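Local coordinates for protein putative glucoamylase (Bacteroides uniformis, PDB 4GL3) that is a putative glucoamylase, probably a glycoside hydrolase that releases glucose from oligo- or polysaccharides, its activity and substrate unproven, at residues A[16-21]-A[346-351]; A[66-69]-A[74-77]; A[176-179]-A[183-186]; A[231-236]-A[283-288]; A[260-265]-A[395-400]. One frame throughout, in Å; residues are numbered along the deposited sequence.

Interaction 1: residues A[16-21]-A[346-351]; sequences DELMTL and YFYEEL
Tyr348 meets Leu18 and Leu21 as a single aromatic ring laid against two leucines one helical turn apart. Its CB already lies near the partner helix, 4.0 Å from Leu18 CD1, and the first torsion sets CG anti to the backbone N (chi1 -177°), which carries the ring out across the gap between the two helices. At the root of the ring the same methyl takes over: Leu18 CD1 is 3.9 Å from Tyr348 CG and equally near CD2. That methyl stands over a face of the ring in a CH-pi contact, 4.2 Å from the Tyr348 centroid and 28° off the ring normal. Farther out, the second leucine is met. Leu21 CD2 lies 3.8 Å from both CE1 and CZ of Tyr348, approaching obliquely, and comes to 3.5 Å from the phenol OH in a plain van der Waals touch. The two leucines differ in their approach: Leu18 and the tyrosine slide past each other in opposite directions, whereas Leu21 crosses it at about a right angle. Cut back to an alanine here, the Tyr348 side chain would be likely to leave a gap between the helices and both leucine methyls without the ring they rest on. The contact joins helix 15-27 to the later part of helix 337-349. Leu18 also packs on Met344 and Arg345 of the latter, Trp356 meets Tyr348 edge-to-face, and Asp16, with a salt bridge to Arg392, ties helix 15-27 to helix 378-393.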
# COMPACT_ATOMS: atom_id res chain seq x y z
N ASP A 16 18.40 -10.94 -10.09
CA ASP A 16 18.63 -10.70 -8.65
C ASP A 16 19.35 -9.36 -8.40
O ASP A 16 18.99 -8.63 -7.48
CB ASP A 16 19.42 -11.86 -8.03
CG ASP A 16 18.53 -13.07 -7.73
OD1 ASP A 16 17.53 -12.93 -6.99
OD2 ASP A 16 18.83 -14.16 -8.22
N GLU A 17 20.36 -9.05 -9.23
CA GLU A 17 21.06 -7.76 -9.14
C GLU A 17 20.18 -6.54 -9.40
O GLU A 17 20.26 -5.52 -8.69
CB GLU A 17 22.25 -7.74 -10.10
CG GLU A 17 23.36 -8.66 -9.66
CD GLU A 17 24.44 -8.85 -10.72
OE1 GLU A 17 24.21 -8.61 -11.93
OE2 GLU A 17 25.54 -9.27 -10.32
N LEU A 18 19.34 -6.66 -10.42
CA LEU A 18 18.40 -5.62 -10.78
C LEU A 18 17.41 -5.40 -9.66
O LEU A 18 17.17 -4.25 -9.28
CB LEU A 18 17.67 -5.99 -12.09
CG LEU A 18 16.71 -4.93 -12.65
CD1 LEU A 18 17.48 -3.61 -12.88
CD2 LEU A 18 16.05 -5.47 -13.93
N MSE A 19 16.84 -6.48 -9.11
CA MSE A 19 15.88 -6.35 -8.03
C MSE A 19 16.49 -5.68 -6.83
O MSE A 19 15.88 -4.79 -6.26
CB MSE A 19 15.28 -7.69 -7.63
CG MSE A 19 14.30 -8.23 -8.65
SE MSE A 19 13.31 -9.81 -8.08
CE MSE A 19 14.72 -11.12 -8.33
N THR A 20 17.70 -6.10 -6.47
CA THR A 20 18.40 -5.57 -5.33
C THR A 20 18.72 -4.09 -5.54
O THR A 20 18.51 -3.30 -4.63
CB THR A 20 19.69 -6.34 -5.06
OG1 THR A 20 19.34 -7.69 -4.73
CG2 THR A 20 20.51 -5.68 -3.90
N LEU A 21 19.17 -3.71 -6.73
CA LEU A 21 19.42 -2.29 -7.01
C LEU A 21 18.11 -1.48 -6.90
O LEU A 21 18.10 -0.40 -6.29
CB LEU A 21 20.08 -2.07 -8.37
CG LEU A 21 20.36 -0.61 -8.77
CD1 LEU A 21 21.37 -0.01 -7.80
CD2 LEU A 21 20.90 -0.52 -10.20
N TYR A 346 13.11 -3.09 -18.90
CA TYR A 346 12.88 -2.08 -19.93
C TYR A 346 12.97 -0.66 -19.32
O TYR A 346 13.61 0.24 -19.90
CB TYR A 346 11.52 -2.30 -20.61
CG TYR A 346 11.14 -1.20 -21.60
CD1 TYR A 346 11.74 -1.11 -22.85
CD2 TYR A 346 10.19 -0.24 -21.25
CE1 TYR A 346 11.38 -0.10 -23.74
CE2 TYR A 346 9.84 0.76 -22.12
CZ TYR A 346 10.44 0.84 -23.34
OH TYR A 346 10.06 1.84 -24.17
N PHE A 347 12.36 -0.49 -18.14
CA PHE A 347 12.36 0.80 -17.47
C PHE A 347 13.77 1.21 -17.10
O PHE A 347 14.12 2.38 -17.20
CB PHE A 347 11.51 0.78 -16.19
CG PHE A 347 10.03 0.53 -16.40
CD1 PHE A 347 9.40 0.79 -17.60
CD2 PHE A 347 9.28 0.03 -15.36
CE1 PHE A 347 8.04 0.55 -17.75
CE2 PHE A 347 7.93 -0.21 -15.49
CZ PHE A 347 7.30 0.05 -16.70
N TYR A 348 14.58 0.24 -16.66
CA TYR A 348 15.95 0.53 -16.25
C TYR A 348 16.88 0.67 -17.45
O TYR A 348 17.61 1.66 -17.56
CB TYR A 348 16.49 -0.57 -15.33
CG TYR A 348 17.87 -0.28 -14.81
CD1 TYR A 348 18.08 0.67 -13.80
CD2 TYR A 348 18.96 -0.95 -15.29
CE1 TYR A 348 19.34 0.95 -13.34
CE2 TYR A 348 20.22 -0.68 -14.82
CZ TYR A 348 20.39 0.27 -13.85
OH TYR A 348 21.63 0.55 -13.40
N GLU A 349 16.90 -0.33 -18.33
CA GLU A 349 17.89 -0.35 -19.39
C GLU A 349 17.53 0.60 -20.52
O GLU A 349 18.40 1.24 -21.04
CB GLU A 349 18.14 -1.80 -19.92
CG GLU A 349 18.75 -2.73 -18.87
CD GLU A 349 19.04 -4.16 -19.32
OE1 GLU A 349 18.73 -4.55 -20.46
OE2 GLU A 349 19.60 -4.91 -18.50
N GLU A 350 16.26 0.69 -20.90
CA GLU A 350 15.91 1.49 -22.07
C GLU A 350 15.47 2.90 -21.66
O GLU A 350 15.84 3.85 -22.30
CB GLU A 350 14.80 0.82 -22.90
CG GLU A 350 15.13 -0.55 -23.49
CD GLU A 350 16.42 -0.52 -24.27
OE1 GLU A 350 16.58 0.41 -25.09
OE2 GLU A 350 17.29 -1.40 -24.04
N LEU A 351 14.65 3.02 -20.64
CA LEU A 351 14.20 4.35 -20.21
C LEU A 351 15.03 4.97 -19.10
O LEU A 351 14.74 6.08 -18.72
CB LEU A 351 12.72 4.34 -19.78
CG LEU A 351 11.70 3.84 -20.80
CD1 LEU A 351 10.30 3.92 -20.20
CD2 LEU A 351 11.85 4.60 -22.13

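Interaction 2: residues A[66-69]-A[74-77]; sequences VGIE and TREQ
Ile68 packs against the start of the next helix with both of its branches, and van der Waals contact joins the two segments. Its CG2 methyl rests 3.7 Å from Arg75 CA and 4.0 Å from Arg75 CB, while CG1 approaches the carbonyl of Thr74, 3.9 Å from its O. The division follows from the torsion at CB: CG2 lies anti to the backbone N and CG1 beside it (chi1 -65°), which spreads the branches over neighbouring residues. Two consecutive helices, 54-69 and 75-90, are joined here by a short loop, in a protein whose family belongs to the six-hairpin clan.

The capping bonds lie at the start of the second helix, where Thr74 and Gln77 form a capping box. Gln77 N donates to Thr74 OG1 at 3.0 Å, and Thr74 N returns a nearly straight bond (171°) to Gln77 OE1 at 2.8 Å, in the carbonyl plane and on a lone pair. Together they satisfy the N-H groups of Thr74 and Gln77 and fix the rotation of both side chains.

Charge enters through Arg75. Its aliphatic part, extended from CG to NE, passes Ile68 before NE forms a salt bridge with Glu148 and NH2 bonds to the carbonyl of Tyr140, whose hydroxyl is in turn hydrogen-bonded to Glu69.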
# COMPACT_ATOMS: atom_id res chain seq x y z
N VAL A 66 12.51 -4.63 5.39
CA VAL A 66 13.16 -5.13 4.16
C VAL A 66 14.63 -4.73 4.13
O VAL A 66 15.53 -5.54 3.92
CB VAL A 66 12.42 -4.64 2.89
CG1 VAL A 66 13.17 -5.02 1.60
CG2 VAL A 66 10.98 -5.20 2.84
N GLY A 67 14.88 -3.46 4.44
CA GLY A 67 16.25 -2.91 4.45
C GLY A 67 17.20 -3.56 5.45
O GLY A 67 18.38 -3.74 5.15
N ILE A 68 16.68 -3.91 6.63
CA ILE A 68 17.50 -4.63 7.61
C ILE A 68 17.88 -6.00 7.05
O ILE A 68 19.04 -6.38 7.07
CB ILE A 68 16.79 -4.85 8.96
CG1 ILE A 68 16.53 -3.52 9.68
CG2 ILE A 68 17.64 -5.76 9.83
CD1 ILE A 68 15.52 -3.61 10.82
N GLU A 69 16.88 -6.73 6.56
CA GLU A 69 17.08 -8.08 6.02
C GLU A 69 17.96 -8.09 4.78
O GLU A 69 18.66 -9.05 4.56
CB GLU A 69 15.72 -8.74 5.74
CG GLU A 69 15.00 -9.11 7.03
CD GLU A 69 15.76 -10.15 7.85
OE1 GLU A 69 16.15 -11.19 7.28
OE2 GLU A 69 15.97 -9.93 9.05
N THR A 74 21.88 -1.71 9.43
CA THR A 74 21.99 -2.74 10.46
C THR A 74 20.67 -2.85 11.25
O THR A 74 19.78 -1.96 11.22
CB THR A 74 23.14 -2.50 11.45
OG1 THR A 74 22.79 -1.40 12.29
CG2 THR A 74 24.54 -2.31 10.76
N ARG A 75 20.52 -3.97 11.94
CA ARG A 75 19.35 -4.17 12.75
C ARG A 75 19.25 -3.13 13.87
O ARG A 75 18.17 -2.72 14.23
CB ARG A 75 19.35 -5.55 13.40
CG ARG A 75 17.94 -5.91 13.84
CD ARG A 75 17.98 -6.90 14.95
NE ARG A 75 16.66 -7.19 15.51
CZ ARG A 75 15.81 -8.09 15.05
NH1 ARG A 75 16.02 -8.79 13.94
NH2 ARG A 75 14.70 -8.28 15.72
N GLU A 76 20.39 -2.76 14.45
CA GLU A 76 20.42 -1.74 15.48
C GLU A 76 19.98 -0.40 14.88
O GLU A 76 19.20 0.31 15.50
CB GLU A 76 21.81 -1.63 16.13
CG GLU A 76 22.28 -2.89 16.87
CD GLU A 76 22.47 -4.13 15.96
OE1 GLU A 76 22.99 -4.03 14.80
OE2 GLU A 76 22.06 -5.24 16.38
N GLN A 77 20.43 -0.08 13.66
CA GLN A 77 20.00 1.17 13.03
C GLN A 77 18.53 1.17 12.75
O GLN A 77 17.86 2.19 12.95
CB GLN A 77 20.74 1.47 11.73
CG GLN A 77 22.21 1.80 11.88
CD GLN A 77 22.89 1.85 10.52
OE1 GLN A 77 22.78 0.94 9.70
NE2 GLN A 77 23.56 2.94 10.26

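Interaction 3: residues A[176-179]-A[183-186]; sequences WHWS and GWAM
His177 and Met186, the latter present as selenomethionine, meet through a side chain folded back on itself. Bends at chi2 (-58°) and chi3 (-77°) curl the Met186 chain so that it clasps the imidazole twice: CB comes within 3.4 Å of His177 ND1, and the terminal CE lies over the ring, 3.8 Å from the His177 centroid. The opposite face of the imidazole is met by Trp176 CD1, which leaves the histidine sandwiched. Next along the strand, Trp178 has its CG anti to the backbone N and presents an edge to Trp184. This is a T-shaped pair with the planes at 59°; Trp178 CD1 sits over the centre of the partner indole and is 3.4 Å from Trp184 CE2. Between the two segments, Ser179 and Gly183 form a single antiparallel hydrogen-bonded pair, with Ser179 N donating to Gly183 O at 3.1 Å and a weak return bond from Gly183 N to Ser179 O at 2.8 Å. Ser179 OG turns to Asp120 and to the intervening loop. With carbon against both its faces, the imidazole keeps NE2 available for a polar partner, here a glycerol that probably came from the crystallisation liquor but may mark a pocket.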
# COMPACT_ATOMS: atom_id res chain seq x y z
N TRP A 176 -14.86 6.07 6.07
CA TRP A 176 -13.47 6.39 5.76
C TRP A 176 -12.89 7.45 6.73
O TRP A 176 -11.75 7.33 7.12
CB TRP A 176 -13.36 6.85 4.30
CG TRP A 176 -11.99 6.90 3.66
CD1 TRP A 176 -10.85 7.55 4.10
CD2 TRP A 176 -11.64 6.30 2.42
NE1 TRP A 176 -9.83 7.37 3.22
CE2 TRP A 176 -10.28 6.60 2.18
CE3 TRP A 176 -12.34 5.55 1.49
CZ2 TRP A 176 -9.59 6.13 1.05
CZ3 TRP A 176 -11.67 5.10 0.34
CH2 TRP A 176 -10.30 5.39 0.14
N HIS A 177 -13.70 8.44 7.12
CA HIS A 177 -13.24 9.61 7.83
C HIS A 177 -14.13 9.90 9.06
O HIS A 177 -15.30 9.46 9.15
CB HIS A 177 -13.27 10.87 6.98
CG HIS A 177 -12.81 10.70 5.56
ND1 HIS A 177 -13.66 10.30 4.55
CD2 HIS A 177 -11.61 10.99 4.97
CE1 HIS A 177 -12.99 10.31 3.41
NE2 HIS A 177 -11.74 10.71 3.64
N TRP A 178 -13.54 10.65 9.98
CA TRP A 178 -14.28 11.37 11.04
C TRP A 178 -13.49 12.59 11.47
O TRP A 178 -12.24 12.55 11.53
CB TRP A 178 -14.55 10.51 12.27
CG TRP A 178 -15.27 11.25 13.32
CD1 TRP A 178 -16.63 11.42 13.40
CD2 TRP A 178 -14.71 11.98 14.45
NE1 TRP A 178 -16.94 12.19 14.47
CE2 TRP A 178 -15.79 12.53 15.15
CE3 TRP A 178 -13.43 12.19 14.92
CZ2 TRP A 178 -15.62 13.33 16.33
CZ3 TRP A 178 -13.24 12.99 16.08
CH2 TRP A 178 -14.36 13.57 16.75
N SER A 179 -14.22 13.67 11.74
CA SER A 179 -13.62 14.95 12.08
C SER A 179 -14.23 15.59 13.32
O SER A 179 -15.44 15.55 13.50
CB SER A 179 -13.80 15.92 10.91
OG SER A 179 -13.46 17.24 11.30
N GLY A 183 -17.64 16.30 11.88
CA GLY A 183 -18.29 15.05 12.22
C GLY A 183 -18.20 14.04 11.08
O GLY A 183 -17.11 13.77 10.57
N TRP A 184 -19.35 13.52 10.67
CA TRP A 184 -19.46 12.52 9.60
C TRP A 184 -19.74 13.11 8.23
O TRP A 184 -20.19 12.39 7.31
CB TRP A 184 -20.59 11.51 9.96
CG TRP A 184 -20.34 10.84 11.31
CD1 TRP A 184 -20.97 11.12 12.49
CD2 TRP A 184 -19.39 9.83 11.59
NE1 TRP A 184 -20.44 10.35 13.51
CE2 TRP A 184 -19.48 9.55 12.98
CE3 TRP A 184 -18.44 9.16 10.83
CZ2 TRP A 184 -18.69 8.60 13.60
CZ3 TRP A 184 -17.66 8.21 11.44
CH2 TRP A 184 -17.77 7.95 12.82
N ALA A 185 -19.48 14.40 8.03
CA ALA A 185 -19.85 15.07 6.78
C ALA A 185 -19.16 14.47 5.51
O ALA A 185 -19.71 14.57 4.45
CB ALA A 185 -19.58 16.57 6.84
N MSE A 186 -17.99 13.89 5.62
CA MSE A 186 -17.31 13.29 4.45
C MSE A 186 -18.20 12.12 3.94
O MSE A 186 -18.29 11.86 2.75
CB MSE A 186 -15.87 12.82 4.78
CG MSE A 186 -14.76 13.93 4.91
SE MSE A 186 -14.57 15.02 3.30
CE MSE A 186 -13.53 13.60 2.29

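Interaction 4: residues A[231-236]-A[283-288]; sequences EYYGIK and RAYCID
Tyr233 lays its ring across the last turn of a helix, meeting Ala284 at the root, Asp288 along one edge at CE1 and Tyr285 at the tip. Near the root, Ala284 CB is 3.6 Å from Tyr233 CG, and the carbonyl carbon of Ala284 stands over the centre of the ring, so that one face is turned onto the helix backbone itself. With CG beside the backbone N and anti to the carbonyl carbon (chi1 -48°), the tyrosine leans out of its turn towards the helix. The two tyrosines cross obliquely. The phenol oxygen of Tyr233 arrives at the edge of the other ring, near its plane, and lies 3.3 Å from Tyr285 CD1. Tyr285 itself runs on in another direction, its hydroxyl hydrogen-bonded to Asp320. On the other flank, Asp288 crosses Tyr233 at about a right angle, its CB 3.9 Å from Tyr233 CE1 and its carboxylate plane turned 58° from the ring. That approach is made by carbon, and the contact as a whole is one of packing. The tyrosine occupies position i+1 of a type I' turn from Tyr232 to Ile235, closed by reciprocal backbone bonds of 2.9 Å between N and O of Tyr232 and Ile235. The turn, with Tyr233 and Gly234 both at positive phi, is the classic two-residue connection of a beta hairpin, here strands 227-232 and 235-239 packed against the C-terminal end of helix 271-288.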
# COMPACT_ATOMS: atom_id res chain seq x y z
N GLU A 231 -15.49 -11.59 -18.02
CA GLU A 231 -14.27 -11.96 -18.71
C GLU A 231 -13.70 -10.75 -19.47
O GLU A 231 -14.42 -10.02 -20.14
CB GLU A 231 -14.62 -13.09 -19.67
CG GLU A 231 -13.45 -13.92 -20.13
CD GLU A 231 -13.92 -15.12 -20.93
OE1 GLU A 231 -14.49 -16.03 -20.30
OE2 GLU A 231 -13.76 -15.13 -22.18
N TYR A 232 -12.39 -10.53 -19.35
CA TYR A 232 -11.71 -9.48 -20.08
C TYR A 232 -10.48 -10.11 -20.76
O TYR A 232 -9.65 -10.72 -20.07
CB TYR A 232 -11.29 -8.38 -19.11
CG TYR A 232 -12.40 -7.80 -18.25
CD1 TYR A 232 -12.78 -8.42 -17.04
CD2 TYR A 232 -13.06 -6.63 -18.61
CE1 TYR A 232 -13.77 -7.89 -16.23
CE2 TYR A 232 -14.08 -6.10 -17.80
CZ TYR A 232 -14.43 -6.73 -16.61
OH TYR A 232 -15.44 -6.22 -15.78
N TYR A 233 -10.39 -10.00 -22.08
CA TYR A 233 -9.29 -10.64 -22.84
C TYR A 233 -9.16 -12.12 -22.43
O TYR A 233 -8.07 -12.64 -22.21
CB TYR A 233 -7.96 -9.90 -22.62
CG TYR A 233 -8.05 -8.41 -22.78
CD1 TYR A 233 -8.06 -7.79 -24.05
CD2 TYR A 233 -8.19 -7.61 -21.68
CE1 TYR A 233 -8.18 -6.41 -24.18
CE2 TYR A 233 -8.30 -6.23 -21.79
CZ TYR A 233 -8.31 -5.65 -23.04
OH TYR A 233 -8.44 -4.30 -23.09
N GLY A 234 -10.30 -12.80 -22.28
CA GLY A 234 -10.28 -14.23 -21.96
C GLY A 234 -9.98 -14.54 -20.50
O GLY A 234 -9.90 -15.69 -20.15
N ILE A 235 -9.85 -13.54 -19.65
CA ILE A 235 -9.54 -13.77 -18.22
C ILE A 235 -10.71 -13.39 -17.29
O ILE A 235 -11.21 -12.26 -17.33
CB ILE A 235 -8.26 -12.99 -17.80
CG1 ILE A 235 -7.07 -13.37 -18.74
CG2 ILE A 235 -7.90 -13.26 -16.35
CD1 ILE A 235 -6.00 -12.30 -18.89
N LYS A 236 -11.10 -14.31 -16.43
CA LYS A 236 -12.20 -14.13 -15.52
C LYS A 236 -11.68 -13.27 -14.35
O LYS A 236 -10.68 -13.63 -13.72
CB LYS A 236 -12.69 -15.50 -15.03
CG LYS A 236 -14.13 -15.55 -14.54
CD LYS A 236 -14.35 -16.53 -13.39
CE LYS A 236 -13.96 -15.92 -12.04
NZ LYS A 236 -14.07 -16.85 -10.88
N ARG A 283 -2.27 -5.63 -17.88
CA ARG A 283 -1.27 -5.86 -18.91
C ARG A 283 -1.87 -6.10 -20.29
O ARG A 283 -1.38 -5.54 -21.27
CB ARG A 283 -0.36 -7.04 -18.53
CG ARG A 283 0.65 -7.40 -19.60
CD ARG A 283 1.50 -8.59 -19.17
NE ARG A 283 2.45 -9.03 -20.19
CZ ARG A 283 2.16 -9.93 -21.13
NH1 ARG A 283 0.96 -10.47 -21.19
NH2 ARG A 283 3.08 -10.29 -22.01
N ALA A 284 -2.90 -6.94 -20.38
CA ALA A 284 -3.53 -7.23 -21.68
C ALA A 284 -4.12 -5.95 -22.28
O ALA A 284 -4.02 -5.74 -23.50
CB ALA A 284 -4.61 -8.33 -21.60
N TYR A 285 -4.70 -5.09 -21.44
CA TYR A 285 -5.21 -3.81 -21.92
C TYR A 285 -4.07 -3.03 -22.60
O TYR A 285 -4.23 -2.48 -23.70
CB TYR A 285 -5.89 -2.97 -20.84
CG TYR A 285 -6.23 -1.58 -21.33
CD1 TYR A 285 -7.41 -1.34 -21.99
CD2 TYR A 285 -5.33 -0.56 -21.21
CE1 TYR A 285 -7.72 -0.07 -22.47
CE2 TYR A 285 -5.60 0.70 -21.71
CZ TYR A 285 -6.80 0.94 -22.33
OH TYR A 285 -7.06 2.18 -22.84
N CYS A 286 -2.92 -3.00 -21.95
CA CYS A 286 -1.80 -2.22 -22.46
C CYS A 286 -1.29 -2.77 -23.75
O CYS A 286 -0.92 -2.00 -24.67
CB CYS A 286 -0.72 -2.11 -21.39
SG CYS A 286 -1.23 -1.10 -19.94
N ILE A 287 -1.28 -4.10 -23.87
CA ILE A 287 -0.85 -4.73 -25.10
C ILE A 287 -1.87 -4.47 -26.20
O ILE A 287 -1.49 -4.16 -27.32
CB ILE A 287 -0.60 -6.26 -24.93
CG1 ILE A 287 0.58 -6.49 -23.97
CG2 ILE A 287 -0.36 -6.93 -26.29
CD1 ILE A 287 0.73 -7.93 -23.53
N ASP A 288 -3.16 -4.57 -25.89
CA ASP A 288 -4.20 -4.19 -26.85
C ASP A 288 -4.02 -2.74 -27.33
O ASP A 288 -4.14 -2.46 -28.51
CB ASP A 288 -5.60 -4.36 -26.25
CG ASP A 288 -6.70 -4.22 -27.30
OD1 ASP A 288 -6.57 -4.82 -28.37
OD2 ASP A 288 -7.68 -3.51 -27.05

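Interaction 5: residues A[260-265]-A[395-400]; sequences DPRGLK and LIWKLF
The chain at Asp260 passes close beside helix 395-401, its CA 5.2 Å from that of Trp397, and then folds into a type II turn from Pro261 to Leu264. Trp397 receives this loop on its indole. Asp260 CA makes a CH-pi contact over the five-membered ring, 3.7 Å from its centroid, and the carboxylate stacks on the same indole with the planes 10° apart, Asp260 CG being 3.5 Å from Trp397 CD2. Pro261 CD touches the ring obliquely at CZ2. Farther along, Arg262 crosses with its guanidinium 25° from the indole plane and NE 3.3 Å from Trp397 CZ3, which lies over one guanidinium face. A bend at chi3 brings this group back to Asp260, gripped side-on: NE donates to Asp260 OD1 on its syn lone pair at 171°, and Arg262 NH2 reaches Asp260 OD2 at 2.8 Å. The backbone N of Arg262 adds a third bond, meeting OD1 from above the carboxylate plane, while OD2 is also hydrogen-bonded to the hydroxyl of Tyr419. With a serine in place of Trp397, the salt bridge would be likely to lose its flat support, and the carbonyl of Tyr256 its indole NE1 donor. Asp260 OD1 accepting from Arg262 N closes an Asx turn that overlaps the type II turn with Gly263 at positive phi, a compact loop packed on a helix by way of a buried tryptophan.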
# COMPACT_ATOMS: atom_id res chain seq x y z
N ASP A 260 -1.17 -11.83 2.91
CA ASP A 260 -0.75 -12.70 1.83
C ASP A 260 -1.98 -13.26 1.10
O ASP A 260 -2.70 -14.09 1.66
CB ASP A 260 0.12 -13.84 2.41
CG ASP A 260 0.84 -14.68 1.36
OD1 ASP A 260 0.53 -14.61 0.15
OD2 ASP A 260 1.74 -15.45 1.77
N PRO A 261 -2.17 -12.89 -0.18
CA PRO A 261 -3.31 -13.43 -0.94
C PRO A 261 -3.16 -14.84 -1.46
O PRO A 261 -4.17 -15.41 -1.93
CB PRO A 261 -3.43 -12.46 -2.12
CG PRO A 261 -2.04 -12.03 -2.36
CD PRO A 261 -1.33 -12.03 -1.01
N ARG A 262 -1.96 -15.43 -1.35
CA ARG A 262 -1.74 -16.78 -1.85
C ARG A 262 -2.47 -17.82 -0.97
O ARG A 262 -2.25 -17.90 0.24
CB ARG A 262 -0.24 -17.07 -1.93
CG ARG A 262 0.50 -16.11 -2.87
CD ARG A 262 2.01 -16.32 -2.84
NE ARG A 262 2.46 -16.16 -1.46
CZ ARG A 262 3.59 -16.65 -0.96
NH1 ARG A 262 4.44 -17.32 -1.72
NH2 ARG A 262 3.89 -16.45 0.31
N GLY A 263 -3.37 -18.58 -1.58
CA GLY A 263 -4.22 -19.54 -0.87
C GLY A 263 -5.27 -18.86 0.01
O GLY A 263 -5.96 -19.54 0.77
N LEU A 264 -5.41 -17.54 -0.09
CA LEU A 264 -6.42 -16.80 0.69
C LEU A 264 -7.79 -16.84 0.01
O LEU A 264 -7.90 -16.49 -1.15
CB LEU A 264 -5.97 -15.36 0.89
CG LEU A 264 -6.77 -14.52 1.92
CD1 LEU A 264 -6.51 -15.03 3.33
CD2 LEU A 264 -6.40 -13.04 1.72
N LYS A 265 -8.82 -17.27 0.75
CA LYS A 265 -10.16 -17.46 0.21
C LYS A 265 -11.21 -17.07 1.24
O LYS A 265 -11.08 -17.44 2.41
CB LYS A 265 -10.42 -18.93 -0.15
CG LYS A 265 -9.51 -19.55 -1.22
CD LYS A 265 -10.07 -20.92 -1.64
CE LYS A 265 -9.42 -21.55 -2.86
NZ LYS A 265 -7.97 -21.77 -2.65
N LEU A 395 8.88 -12.21 3.06
CA LEU A 395 9.24 -11.60 4.33
C LEU A 395 8.09 -10.90 5.05
O LEU A 395 7.80 -11.24 6.21
CB LEU A 395 10.38 -10.58 4.16
CG LEU A 395 10.85 -9.90 5.46
CD1 LEU A 395 11.52 -10.93 6.42
CD2 LEU A 395 11.84 -8.77 5.15
N ILE A 396 7.44 -9.93 4.40
CA ILE A 396 6.46 -9.09 5.13
C ILE A 396 5.15 -9.86 5.34
O ILE A 396 4.53 -9.77 6.40
CB ILE A 396 6.24 -7.73 4.43
CG1 ILE A 396 7.57 -6.96 4.31
CG2 ILE A 396 5.18 -6.90 5.16
CD1 ILE A 396 8.39 -6.82 5.58
N TRP A 397 4.75 -10.63 4.33
CA TRP A 397 3.66 -11.59 4.45
C TRP A 397 3.81 -12.53 5.64
O TRP A 397 2.91 -12.69 6.42
CB TRP A 397 3.57 -12.46 3.21
CG TRP A 397 3.00 -11.78 2.01
CD1 TRP A 397 2.15 -10.73 1.98
CD2 TRP A 397 3.21 -12.17 0.64
NE1 TRP A 397 1.84 -10.39 0.69
CE2 TRP A 397 2.46 -11.29 -0.16
CE3 TRP A 397 3.98 -13.15 0.03
CZ2 TRP A 397 2.44 -11.37 -1.56
CZ3 TRP A 397 3.95 -13.25 -1.36
CH2 TRP A 397 3.19 -12.35 -2.14
N LYS A 398 4.96 -13.15 5.80
CA LYS A 398 5.12 -14.06 6.95
C LYS A 398 4.97 -13.33 8.28
O LYS A 398 4.36 -13.86 9.20
CB LYS A 398 6.45 -14.80 6.92
CG LYS A 398 6.55 -15.83 5.80
CD LYS A 398 7.91 -16.56 5.84
CE LYS A 398 8.49 -16.80 4.45
NZ LYS A 398 7.75 -17.83 3.67
N LEU A 399 5.51 -12.13 8.40
CA LEU A 399 5.44 -11.40 9.65
C LEU A 399 3.98 -11.05 10.00
O LEU A 399 3.49 -11.36 11.09
CB LEU A 399 6.32 -10.13 9.57
CG LEU A 399 7.82 -10.40 9.51
CD1 LEU A 399 8.54 -9.18 8.99
CD2 LEU A 399 8.36 -10.90 10.86
N PHE A 400 3.30 -10.40 9.06
CA PHE A 400 1.94 -9.91 9.29
C PHE A 400 0.99 -11.09 9.56
O PHE A 400 0.21 -11.03 10.50
CB PHE A 400 1.46 -9.07 8.11
CG PHE A 400 0.08 -8.51 8.29
CD1 PHE A 400 -0.11 -7.31 8.98
CD2 PHE A 400 -1.03 -9.14 7.74
CE1 PHE A 400 -1.37 -6.78 9.14
CE2 PHE A 400 -2.30 -8.59 7.90
CZ PHE A 400 -2.47 -7.43 8.62

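Overall arrangement
Interaction 1 joins segments whose nearest ends are 325 residues apart, and interactions 2, 3 and 4 are nested within the loop it closes, whereas interaction 5 crosses both interaction 1 and interaction 4 along the chain. Interactions 2 and 3 are local turns; the other three bring distant parts together. Helix 271-288 receives the hairpin of interaction 4 and also packs on the loop 260-265 of interaction 5, the centres of these two lying about 26 Å apart. Only interactions 2 and 5 touch, where Leu395 and Ile396 pack on helix 54-69. Interactions 1 and 3 stand about 43 Å apart, centre to centre, on opposite sides of the chain's centre, so the contacts tie together widely separated parts of one mainly helical protein.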